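Local coordinates for protein cellulase (PDB 5I2U) that probably hydrolyses the beta-1,4-glucosidic bonds of cellulose as a halotolerant glycoside hydrolase of family 5, at residues I119-N133 against Y153-F167. Numbering follows the deposited sequence.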
loop_
_atom_site.group_PDB
_atom_site.type_symbol
_atom_site.label_atom_id
_atom_site.label_comp_id
_atom_site.label_asym_id
_atom_site.label_seq_id
_atom_site.Cartn_x
_atom_site.Cartn_y
_atom_site.Cartn_z
ATOM N N ILE A 119 -5.447 3.327 -14.105
ATOM C CA ILE A 119 -6.445 4.218 -14.709
ATOM C C ILE A 119 -7.197 3.451 -15.804
ATOM O O ILE A 119 -8.428 3.377 -15.783
ATOM C CB ILE A 119 -5.817 5.546 -15.241
ATOM C CG1 ILE A 119 -5.407 6.439 -14.066
ATOM C CG2 ILE A 119 -6.794 6.299 -16.147
ATOM C CD1 ILE A 119 -4.415 7.525 -14.419
ATOM N N GLU A 120 -6.444 2.868 -16.730
ATOM C CA GLU A 120 -7.019 2.143 -17.867
ATOM C C GLU A 120 -7.977 1.026 -17.469
ATOM O O GLU A 120 -9.026 0.859 -18.089
ATOM C CB GLU A 120 -5.903 1.568 -18.744
ATOM C CG GLU A 120 -5.150 2.625 -19.535
ATOM C CD GLU A 120 -3.867 2.093 -20.147
ATOM O OE1 GLU A 120 -3.776 0.867 -20.424
ATOM O OE2 GLU A 120 -2.952 2.919 -20.355
ATOM N N ASN A 121 -7.613 0.270 -16.434
ATOM C CA ASN A 121 -8.411 -0.886 -15.992
ATOM C C ASN A 121 -9.382 -0.603 -14.849
ATOM O O ASN A 121 -9.952 -1.527 -14.300
ATOM C CB ASN A 121 -7.483 -2.051 -15.655
ATOM C CG ASN A 121 -6.745 -2.570 -16.880
ATOM O OD1 ASN A 121 -7.341 -3.226 -17.737
ATOM N ND2 ASN A 121 -5.444 -2.276 -16.975
ATOM N N GLY A 122 -9.553 0.664 -14.481
ATOM C CA GLY A 122 -10.575 1.058 -13.518
ATOM C C GLY A 122 -10.329 0.651 -12.069
ATOM O O GLY A 122 -11.283 0.362 -11.334
ATOM N N ILE A 123 -9.065 0.638 -11.635
ATOM C CA ILE A 123 -8.740 0.315 -10.239
ATOM C C ILE A 123 -7.902 1.410 -9.573
ATOM O O ILE A 123 -7.322 2.268 -10.249
ATOM C CB ILE A 123 -8.052 -1.064 -10.093
ATOM C CG1 ILE A 123 -6.725 -1.114 -10.858
ATOM C CG2 ILE A 123 -8.977 -2.182 -10.579
ATOM C CD1 ILE A 123 -5.760 -2.152 -10.318
ATOM N N TYR A 124 -7.872 1.368 -8.238
ATOM C CA TYR A 124 -7.134 2.338 -7.444
ATOM C C TYR A 124 -5.668 1.938 -7.419
ATOM O O TYR A 124 -5.320 0.748 -7.564
ATOM C CB TYR A 124 -7.720 2.462 -6.014
ATOM C CG TYR A 124 -9.122 3.042 -6.016
ATOM C CD1 TYR A 124 -9.328 4.426 -5.983
ATOM C CD2 TYR A 124 -10.241 2.215 -6.095
ATOM C CE1 TYR A 124 -10.607 4.963 -6.022
ATOM C CE2 TYR A 124 -11.520 2.743 -6.118
ATOM C CZ TYR A 124 -11.696 4.120 -6.096
ATOM O OH TYR A 124 -12.958 4.645 -6.131
ATOM N N VAL A 125 -4.811 2.939 -7.232
ATOM C CA VAL A 125 -3.386 2.719 -7.251
ATOM C C VAL A 125 -2.711 3.551 -6.174
ATOM O O VAL A 125 -2.981 4.759 -6.038
ATOM C CB VAL A 125 -2.790 2.991 -8.654
ATOM C CG1 VAL A 125 -3.076 4.415 -9.131
ATOM C CG2 VAL A 125 -1.298 2.699 -8.659
ATOM N N ILE A 126 -1.853 2.891 -5.397
ATOM C CA ILE A 126 -1.099 3.557 -4.356
ATOM C C ILE A 126 0.257 3.879 -4.938
ATOM O O ILE A 126 0.925 2.996 -5.456
ATOM C CB ILE A 126 -0.940 2.686 -3.075
ATOM C CG1 ILE A 126 -2.314 2.445 -2.428
ATOM C CG2 ILE A 126 -0.016 3.364 -2.059
ATOM C CD1 ILE A 126 -2.311 1.327 -1.399
ATOM N N ILE A 127 0.643 5.146 -4.861
ATOM C CA ILE A 127 1.982 5.582 -5.235
ATOM C C ILE A 127 2.781 5.660 -3.956
ATOM O O ILE A 127 2.595 6.582 -3.169
ATOM C CB ILE A 127 1.975 6.940 -5.983
ATOM C CG1 ILE A 127 1.160 6.831 -7.288
ATOM C CG2 ILE A 127 3.393 7.361 -6.338
ATOM C CD1 ILE A 127 0.889 8.159 -7.953
ATOM N N ASP A 128 3.671 4.682 -3.775
ATOM C CA ASP A 128 4.355 4.449 -2.510
ATOM C C ASP A 128 5.848 4.848 -2.595
ATOM O O ASP A 128 6.627 4.282 -3.356
ATOM C CB ASP A 128 4.122 2.990 -2.045
ATOM C CG ASP A 128 5.185 2.468 -1.062
ATOM O OD1 ASP A 128 5.690 3.229 -0.205
ATOM O OD2 ASP A 128 5.495 1.255 -1.149
ATOM N N PHE A 129 6.195 5.846 -1.783
ATOM C CA PHE A 129 7.530 6.362 -1.610
ATOM C C PHE A 129 8.159 5.411 -0.636
ATOM O O PHE A 129 8.045 5.574 0.580
ATOM C CB PHE A 129 7.412 7.781 -1.048
ATOM C CG PHE A 129 8.671 8.570 -1.088
ATOM C CD1 PHE A 129 9.067 9.204 -2.259
ATOM C CD2 PHE A 129 9.443 8.712 0.065
ATOM C CE1 PHE A 129 10.226 9.958 -2.292
ATOM C CE2 PHE A 129 10.602 9.460 0.047
ATOM C CZ PHE A 129 10.999 10.084 -1.137
ATOM N N HIS A 130 8.802 4.387 -1.190
ATOM C CA HIS A 130 9.157 3.190 -0.455
ATOM C C HIS A 130 10.504 3.362 0.264
ATOM O O HIS A 130 11.541 2.819 -0.145
ATOM C CB HIS A 130 9.129 1.980 -1.390
ATOM C CG HIS A 130 8.965 0.670 -0.684
ATOM N ND1 HIS A 130 7.732 0.138 -0.370
ATOM C CD2 HIS A 130 9.878 -0.229 -0.263
ATOM C CE1 HIS A 130 7.894 -1.026 0.226
ATOM N NE2 HIS A 130 9.190 -1.271 0.307
ATOM N N ALA A 131 10.447 4.130 1.348
ATOM C CA ALA A 131 11.592 4.539 2.130
ATOM C C ALA A 131 11.501 3.970 3.534
ATOM O O ALA A 131 10.396 3.781 4.068
ATOM C CB ALA A 131 11.622 6.058 2.221
ATOM N N HIS A 132 12.667 3.705 4.116
ATOM C CA HIS A 132 12.827 3.528 5.565
ATOM C C HIS A 132 13.379 4.798 6.213
ATOM O O HIS A 132 12.879 5.232 7.254
ATOM C CB HIS A 132 13.775 2.375 5.890
ATOM C CG HIS A 132 13.238 1.023 5.533
ATOM N ND1 HIS A 132 12.064 0.524 6.058
ATOM C CD2 HIS A 132 13.741 0.049 4.737
ATOM C CE1 HIS A 132 11.858 -0.692 5.582
ATOM N NE2 HIS A 132 12.859 -1.004 4.780
ATOM N N ASN A 133 14.418 5.371 5.607
ATOM C CA ASN A 133 15.005 6.619 6.097
ATOM C C ASN A 133 14.132 7.817 5.713
ATOM O O ASN A 133 13.197 7.684 4.918
ATOM C CB ASN A 133 16.435 6.789 5.583
ATOM C CG ASN A 133 17.365 5.713 6.103
ATOM O OD1 ASN A 133 17.713 5.708 7.284
ATOM N ND2 ASN A 133 17.751 4.772 5.237
ATOM N N TYR A 153 -7.258 12.374 -11.108
ATOM C CA TYR A 153 -7.761 11.008 -11.230
ATOM C C TYR A 153 -8.164 10.485 -9.870
ATOM O O TYR A 153 -7.363 10.546 -8.917
ATOM C CB TYR A 153 -6.711 10.093 -11.844
ATOM C CG TYR A 153 -6.391 10.488 -13.256
ATOM C CD1 TYR A 153 -7.240 10.133 -14.302
ATOM C CD2 TYR A 153 -5.258 11.247 -13.547
ATOM C CE1 TYR A 153 -6.965 10.502 -15.607
ATOM C CE2 TYR A 153 -4.973 11.631 -14.849
ATOM C CZ TYR A 153 -5.833 11.252 -15.878
ATOM O OH TYR A 153 -5.576 11.620 -17.173
ATOM N N PRO A 154 -9.390 9.942 -9.759
ATOM C CA PRO A 154 -9.817 9.366 -8.471
ATOM C C PRO A 154 -9.083 8.075 -8.089
ATOM O O PRO A 154 -9.071 7.696 -6.901
ATOM C CB PRO A 154 -11.314 9.108 -8.688
ATOM C CG PRO A 154 -11.422 8.852 -10.149
ATOM C CD PRO A 154 -10.400 9.727 -10.815
ATOM N N ASN A 155 -8.446 7.432 -9.062
ATOM C CA ASN A 155 -7.666 6.193 -8.815
ATOM C C ASN A 155 -6.507 6.331 -7.842
ATOM O O ASN A 155 -6.138 5.365 -7.178
ATOM C CB ASN A 155 -7.059 5.652 -10.104
ATOM C CG ASN A 155 -8.048 5.598 -11.238
ATOM O OD1 ASN A 155 -8.650 6.615 -11.575
ATOM N ND2 ASN A 155 -8.190 4.437 -11.861
ATOM N N VAL A 156 -5.935 7.529 -7.757
ATOM C CA VAL A 156 -4.608 7.703 -7.183
ATOM C C VAL A 156 -4.666 7.955 -5.688
ATOM O O VAL A 156 -5.369 8.853 -5.238
ATOM C CB VAL A 156 -3.874 8.829 -7.919
ATOM C CG1 VAL A 156 -2.551 9.168 -7.255
ATOM C CG2 VAL A 156 -3.670 8.410 -9.377
ATOM N N ILE A 157 -3.937 7.117 -4.945
ATOM C CA ILE A 157 -3.686 7.276 -3.514
ATOM C C ILE A 157 -2.177 7.478 -3.332
ATOM O O ILE A 157 -1.378 6.792 -3.969
ATOM C CB ILE A 157 -4.143 6.017 -2.728
ATOM C CG1 ILE A 157 -5.638 5.783 -2.924
ATOM C CG2 ILE A 157 -3.801 6.120 -1.238
ATOM C CD1 ILE A 157 -6.133 4.451 -2.418
ATOM N N TYR A 158 -1.791 8.398 -2.457
ATOM C CA TYR A 158 -0.376 8.656 -2.140
ATOM C C TYR A 158 -0.007 7.994 -0.827
ATOM O O TYR A 158 -0.786 8.048 0.138
ATOM C CB TYR A 158 -0.133 10.163 -2.003
ATOM C CG TYR A 158 -0.664 10.977 -3.161
ATOM C CD1 TYR A 158 -0.021 10.972 -4.401
ATOM C CD2 TYR A 158 -1.819 11.747 -3.020
ATOM C CE1 TYR A 158 -0.513 11.721 -5.470
ATOM C CE2 TYR A 158 -2.316 12.503 -4.069
ATOM C CZ TYR A 158 -1.667 12.494 -5.295
ATOM O OH TYR A 158 -2.171 13.241 -6.334
ATOM N N GLU A 159 1.165 7.364 -0.782
ATOM C CA GLU A 159 1.679 6.812 0.460
ATOM C C GLU A 159 3.066 7.396 0.682
ATOM O O GLU A 159 4.032 7.015 0.030
ATOM C CB GLU A 159 1.714 5.300 0.415
ATOM C CG GLU A 159 2.106 4.690 1.750
ATOM C CD GLU A 159 2.167 3.187 1.720
ATOM O OE1 GLU A 159 1.810 2.605 0.677
ATOM O OE2 GLU A 159 2.566 2.594 2.749
ATOM N N ILE A 160 3.151 8.316 1.627
ATOM C CA ILE A 160 4.253 9.275 1.656
ATOM C C ILE A 160 5.556 8.775 2.288
ATOM O O ILE A 160 6.612 9.368 2.070
ATOM C CB ILE A 160 3.809 10.633 2.271
ATOM C CG1 ILE A 160 3.399 10.510 3.740
ATOM C CG2 ILE A 160 2.657 11.202 1.463
ATOM C CD1 ILE A 160 3.258 11.849 4.422
ATOM N N TRP A 161 5.490 7.692 3.058
ATOM C CA TRP A 161 6.685 7.137 3.685
ATOM C C TRP A 161 6.391 5.706 4.109
ATOM O O TRP A 161 5.771 5.477 5.163
ATOM C CB TRP A 161 7.091 7.992 4.888
ATOM C CG TRP A 161 8.404 7.650 5.505
ATOM C CD1 TRP A 161 9.189 6.556 5.253
ATOM C CD2 TRP A 161 9.075 8.398 6.514
ATOM N NE1 TRP A 161 10.306 6.582 6.040
ATOM C CE2 TRP A 161 10.268 7.703 6.827
ATOM C CE3 TRP A 161 8.785 9.588 7.190
ATOM C CZ2 TRP A 161 11.187 8.169 7.778
ATOM C CZ3 TRP A 161 9.694 10.052 8.147
ATOM C CH2 TRP A 161 10.880 9.339 8.432
ATOM N N ASN A 162 6.839 4.757 3.282
ATOM C CA ASN A 162 6.512 3.339 3.458
ATOM C C ASN A 162 6.587 2.858 4.906
ATOM O O ASN A 162 5.571 2.545 5.514
ATOM C CB ASN A 162 7.426 2.483 2.591
ATOM C CG ASN A 162 7.341 0.994 2.926
ATOM O OD1 ASN A 162 6.255 0.455 3.113
ATOM N ND2 ASN A 162 8.473 0.349 3.029
ATOM N N GLU A 163 7.800 2.812 5.443
ATOM C CA GLU A 163 8.038 2.222 6.744
ATOM C C GLU A 163 9.142 2.999 7.435
ATOM O O GLU A 163 10.315 2.651 7.320
ATOM C CB GLU A 163 8.428 0.743 6.601
ATOM C CG GLU A 163 7.253 -0.214 6.522
ATOM C CD GLU A 163 7.663 -1.676 6.503
ATOM O OE1 GLU A 163 8.855 -2.001 6.401
ATOM O OE2 GLU A 163 6.766 -2.525 6.567
ATOM N N PRO A 164 8.769 4.080 8.137
ATOM C CA PRO A 164 9.727 4.690 9.036
ATOM C C PRO A 164 10.118 3.655 10.100
ATOM O O PRO A 164 9.232 2.989 10.649
ATOM C CB PRO A 164 8.959 5.864 9.656
ATOM C CG PRO A 164 7.696 6.014 8.876
ATOM C CD PRO A 164 7.442 4.716 8.186
ATOM N N ASP A 165 11.421 3.485 10.333
ATOM C CA ASP A 165 11.909 2.539 11.352
ATOM C C ASP A 165 12.221 3.250 12.693
ATOM O O ASP A 165 11.320 3.397 13.527
ATOM C CB ASP A 165 13.068 1.627 10.854
ATOM C CG ASP A 165 14.158 2.371 10.068
ATOM O OD1 ASP A 165 14.350 3.599 10.271
ATOM O OD2 ASP A 165 14.833 1.708 9.254
ATOM N N TYR A 166 13.456 3.721 12.876
ATOM C CA TYR A 166 13.935 4.187 14.185
ATOM C C TYR A 166 13.856 5.725 14.245
ATOM O O TYR A 166 14.827 6.449 13.973
ATOM C CB TYR A 166 15.346 3.651 14.445
ATOM C CG TYR A 166 15.493 2.175 14.108
ATOM C CD1 TYR A 166 15.055 1.181 14.991
ATOM C CD2 TYR A 166 16.062 1.774 12.896
ATOM C CE1 TYR A 166 15.197 -0.172 14.681
ATOM C CE2 TYR A 166 16.204 0.432 12.576
ATOM C CZ TYR A 166 15.772 -0.538 13.471
ATOM O OH TYR A 166 15.909 -1.863 13.130
ATOM N N PHE A 167 12.651 6.198 14.553
ATOM C CA PHE A 167 12.328 7.617 14.639
ATOM C C PHE A 167 11.313 7.792 15.751
ATOM O O PHE A 167 10.601 6.847 16.109
ATOM C CB PHE A 167 11.689 8.125 13.343
ATOM C CG PHE A 167 12.607 8.118 12.155
ATOM C CD1 PHE A 167 12.714 6.991 11.355
ATOM C CD2 PHE A 167 13.328 9.249 11.812
ATOM C CE1 PHE A 167 13.553 6.983 10.244
ATOM C CE2 PHE A 167 14.170 9.257 10.706
ATOM C CZ PHE A 167 14.284 8.119 9.918
HETATM O O HOH W 1 16.723 3.639 8.587
#
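Strands 124-130 and 156-159 run parallel, their axes 4.5 Å apart at closest and inclined by 23°, with Val125, Ile126, Ile127 and Asp128 in register with Val156, Ile157, Tyr158 and Glu159. They are neighbours in the eight-stranded TIM barrel, joined through helix 136-150 as a beta-alpha-beta crossover, and they illustrate how such a barrel carries polar groups at the C-terminal ends of its strands. On the face of Val125, Val156, Ile127 and Tyr158, Ile127 CD1 packs on Val156 CG1 at 3.7 Å. On that of Ile126, Ile157, Asp128 and Glu159, Ile126 CG2 lies 3.4 Å from Glu159 OE1, and the carboxylates of Asp128 and Glu159 stack with planes 24° apart; Arg89 forms salt bridges to both, probably offsetting their like charge, and Ser249 also bonds Glu159. Beyond strand 156-159 come Asn162 and Glu163, whose Asn-Glu pair probably corresponds to the family 5 motif that carries the acid/base, and Glu163 also bonds His222. The His130 ring, its CG anti to the backbone N (chi1 -158°), donates from ND1, in its own ring plane, to the syn side of Asp128 OD2 at 2.6 Å, while Asn162 ND2, whose amide has its strongest polar partner in Arg89, sits over one face, offset toward the rim. Replacing His130 by alanine removes the ring, and Asp128 OD2 would probably lose this donor and the Asn162 amide the ring face it packs on. His132 ND1 then donates to a lone pair of Glu163 O at 3.0 Å, in the carbonyl plane.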